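Local coordinates for peptide-binding protein (Photobacterium damsela subsp. piscicida, PDB 6SQX), which cleaves the peptidoglycan of potentially competing bacteria as a secreted NlpC/P60 endopeptidase, probably acting as a cysteine-type peptidase, at residues E220-Q225 / A277-V282. Numbering follows the deposited sequence.
Sequences ESFITQ and ATLLTV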
loop_
_atom_site.group_PDB
_atom_site.type_symbol
_atom_site.label_atom_id
_atom_site.label_comp_id
_atom_site.label_asym_id
_atom_site.label_seq_id
_atom_site.Cartn_x
_atom_site.Cartn_y
_atom_site.Cartn_z
ATOM N N GLU A 220 -12.029 2.949 26.212
ATOM C CA GLU A 220 -13.052 1.948 25.939
ATOM C C GLU A 220 -14.314 2.589 25.377
ATOM O O GLU A 220 -14.926 2.062 24.437
ATOM C CB GLU A 220 -13.352 1.146 27.211
ATOM C CG GLU A 220 -14.255 -0.040 26.938
ATOM C CD GLU A 220 -14.442 -0.929 28.155
ATOM O OE1 GLU A 220 -13.997 -0.539 29.263
ATOM O OE2 GLU A 220 -15.036 -2.022 28.004
ATOM N N SER A 221 -14.715 3.725 25.941
ATOM C CA SER A 221 -15.918 4.395 25.457
ATOM C C SER A 221 -15.763 4.817 24.001
ATOM O O SER A 221 -16.721 4.705 23.213
ATOM C CB SER A 221 -16.260 5.592 26.346
ATOM O OG SER A 221 -16.665 5.158 27.640
ATOM N N PHE A 222 -14.574 5.306 23.631
ATOM C CA PHE A 222 -14.337 5.694 22.245
ATOM C C PHE A 222 -14.591 4.519 21.304
ATOM O O PHE A 222 -15.229 4.665 20.244
ATOM C CB PHE A 222 -12.906 6.250 22.084
ATOM C CG PHE A 222 -12.612 6.732 20.696
ATOM C CD1 PHE A 222 -12.263 5.844 19.685
ATOM C CD2 PHE A 222 -12.704 8.087 20.398
ATOM C CE1 PHE A 222 -11.990 6.316 18.377
ATOM C CE2 PHE A 222 -12.440 8.559 19.117
ATOM C CZ PHE A 222 -12.074 7.677 18.104
ATOM N N ILE A 223 -14.063 3.347 21.656
ATOM C CA ILE A 223 -14.207 2.175 20.799
ATOM C C ILE A 223 -15.653 1.701 20.766
ATOM O O ILE A 223 -16.183 1.379 19.698
ATOM C CB ILE A 223 -13.242 1.074 21.260
ATOM C CG1 ILE A 223 -11.807 1.508 21.005
ATOM C CG2 ILE A 223 -13.526 -0.229 20.550
ATOM C CD1 ILE A 223 -10.768 0.502 21.572
ATOM N N THR A 224 -16.317 1.661 21.927
ATOM C CA THR A 224 -17.732 1.297 21.975
ATOM C C THR A 224 -18.565 2.199 21.068
ATOM O O THR A 224 -19.420 1.724 20.303
ATOM C CB THR A 224 -18.243 1.365 23.422
ATOM O OG1 THR A 224 -17.545 0.398 24.219
ATOM C CG2 THR A 224 -19.753 1.059 23.494
ATOM N N GLN A 225 -18.347 3.510 21.154
ATOM C CA GLN A 225 -19.151 4.417 20.350
ATOM C C GLN A 225 -18.777 4.321 18.873
ATOM O O GLN A 225 -19.654 4.403 18.004
ATOM C CB GLN A 225 -18.970 5.844 20.866
ATOM C CG GLN A 225 -19.509 6.066 22.268
ATOM C CD GLN A 225 -20.936 5.551 22.421
ATOM O OE1 GLN A 225 -21.812 5.866 21.605
ATOM N NE2 GLN A 225 -21.176 4.742 23.463
ATOM N N ALA A 277 -8.073 10.605 21.874
ATOM C CA ALA A 277 -8.873 10.979 20.723
ATOM C C ALA A 277 -10.308 11.321 21.108
ATOM O O ALA A 277 -10.926 10.659 21.940
ATOM C CB ALA A 277 -8.905 9.844 19.699
ATOM N N THR A 278 -10.847 12.331 20.425
ATOM C CA THR A 278 -12.257 12.664 20.490
ATOM C C THR A 278 -12.737 12.931 19.069
ATOM O O THR A 278 -11.984 13.395 18.216
ATOM C CB THR A 278 -12.478 13.886 21.387
ATOM O OG1 THR A 278 -13.877 14.050 21.640
ATOM C CG2 THR A 278 -11.918 15.146 20.721
ATOM N N LEU A 279 -14.005 12.606 18.806
ATOM C CA LEU A 279 -14.552 12.843 17.481
ATOM C C LEU A 279 -14.986 14.299 17.308
ATOM O O LEU A 279 -15.646 14.888 18.175
ATOM C CB LEU A 279 -15.733 11.915 17.218
ATOM C CG LEU A 279 -15.397 10.430 17.143
ATOM C CD1 LEU A 279 -16.689 9.670 16.863
ATOM C CD2 LEU A 279 -14.362 10.117 16.058
ATOM N N LEU A 280 -14.626 14.867 16.162
ATOM C CA LEU A 280 -15.042 16.213 15.780
ATOM C C LEU A 280 -15.936 16.129 14.555
ATOM O O LEU A 280 -15.550 15.518 13.558
ATOM C CB LEU A 280 -13.810 17.039 15.426
ATOM C CG LEU A 280 -14.043 18.407 14.778
ATOM C CD1 LEU A 280 -14.645 19.336 15.830
ATOM C CD2 LEU A 280 -12.741 18.977 14.191
ATOM N N THR A 281 -17.106 16.770 14.614
ATOM C CA THR A 281 -17.988 16.820 13.452
ATOM C C THR A 281 -17.490 17.851 12.436
ATOM O O THR A 281 -17.194 18.998 12.793
ATOM C CB THR A 281 -19.401 17.199 13.888
ATOM O OG1 THR A 281 -19.916 16.181 14.735
ATOM C CG2 THR A 281 -20.322 17.325 12.687
ATOM N N VAL A 282 -17.413 17.448 11.171
ATOM C CA VAL A 282 -16.941 18.296 10.080
ATOM C C VAL A 282 -18.134 18.780 9.268
ATOM O O VAL A 282 -19.039 18.004 8.961
ATOM C CB VAL A 282 -15.984 17.480 9.182
ATOM C CG1 VAL A 282 -15.412 18.331 8.056
ATOM C CG2 VAL A 282 -14.857 16.857 10.008
#
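Phe-222 of helix 220-225 reaches across to Ala-277 and Leu-279 of strand 277-281, and this one aromatic side chain carries nearly all of the contact. The two axes approach to 9.5 Å and run 38° from parallel, a gap that the ring bridges. At the start of the segment, the carbonyl O of Glu-220 accepts the helical bond from Thr-224 N at 2.9 Å, and Ser-221 O receives Gln-225 N in the same way, so the turn that bears the ring is regularly bonded. Phe-222 N itself is hydrogen-bonded to OD1 of Asp-219, just ahead of the helix. With chi1 at -177°, CG of Phe-222 stands anti to its own N, and the ring extends from the helix to the strand. Its CD2 lies 3.5 Å from the carbonyl O of Ala-277, while CE2 rests on the methyl CB of that alanine at 3.8 Å. Farther out, CZ meets the CD2 methyl of Leu-279 at 3.9 Å, and the two side chains cross at about a right angle; Ala-277 O and Leu-279 CD2 both come to the ring obliquely. Ile-144 of strand 142-145 touches both Phe-222 and Ala-277, and Tyr-229 packs on Leu-279. Helix 220-226 connects the five-stranded antiparallel sheet of the SH3b1-type region to a second with the same strand order, in which 277-281 is an outer strand, consistent with two SH3-like units in tandem; Ala-277 also pairs by backbone hydrogen bonding with Asn-217. No hydrogen bond joins the two segments directly, so their contact, burying 161 Å² in all, is mainly apolar, with the ring also lying against the Ala-277 carbonyl.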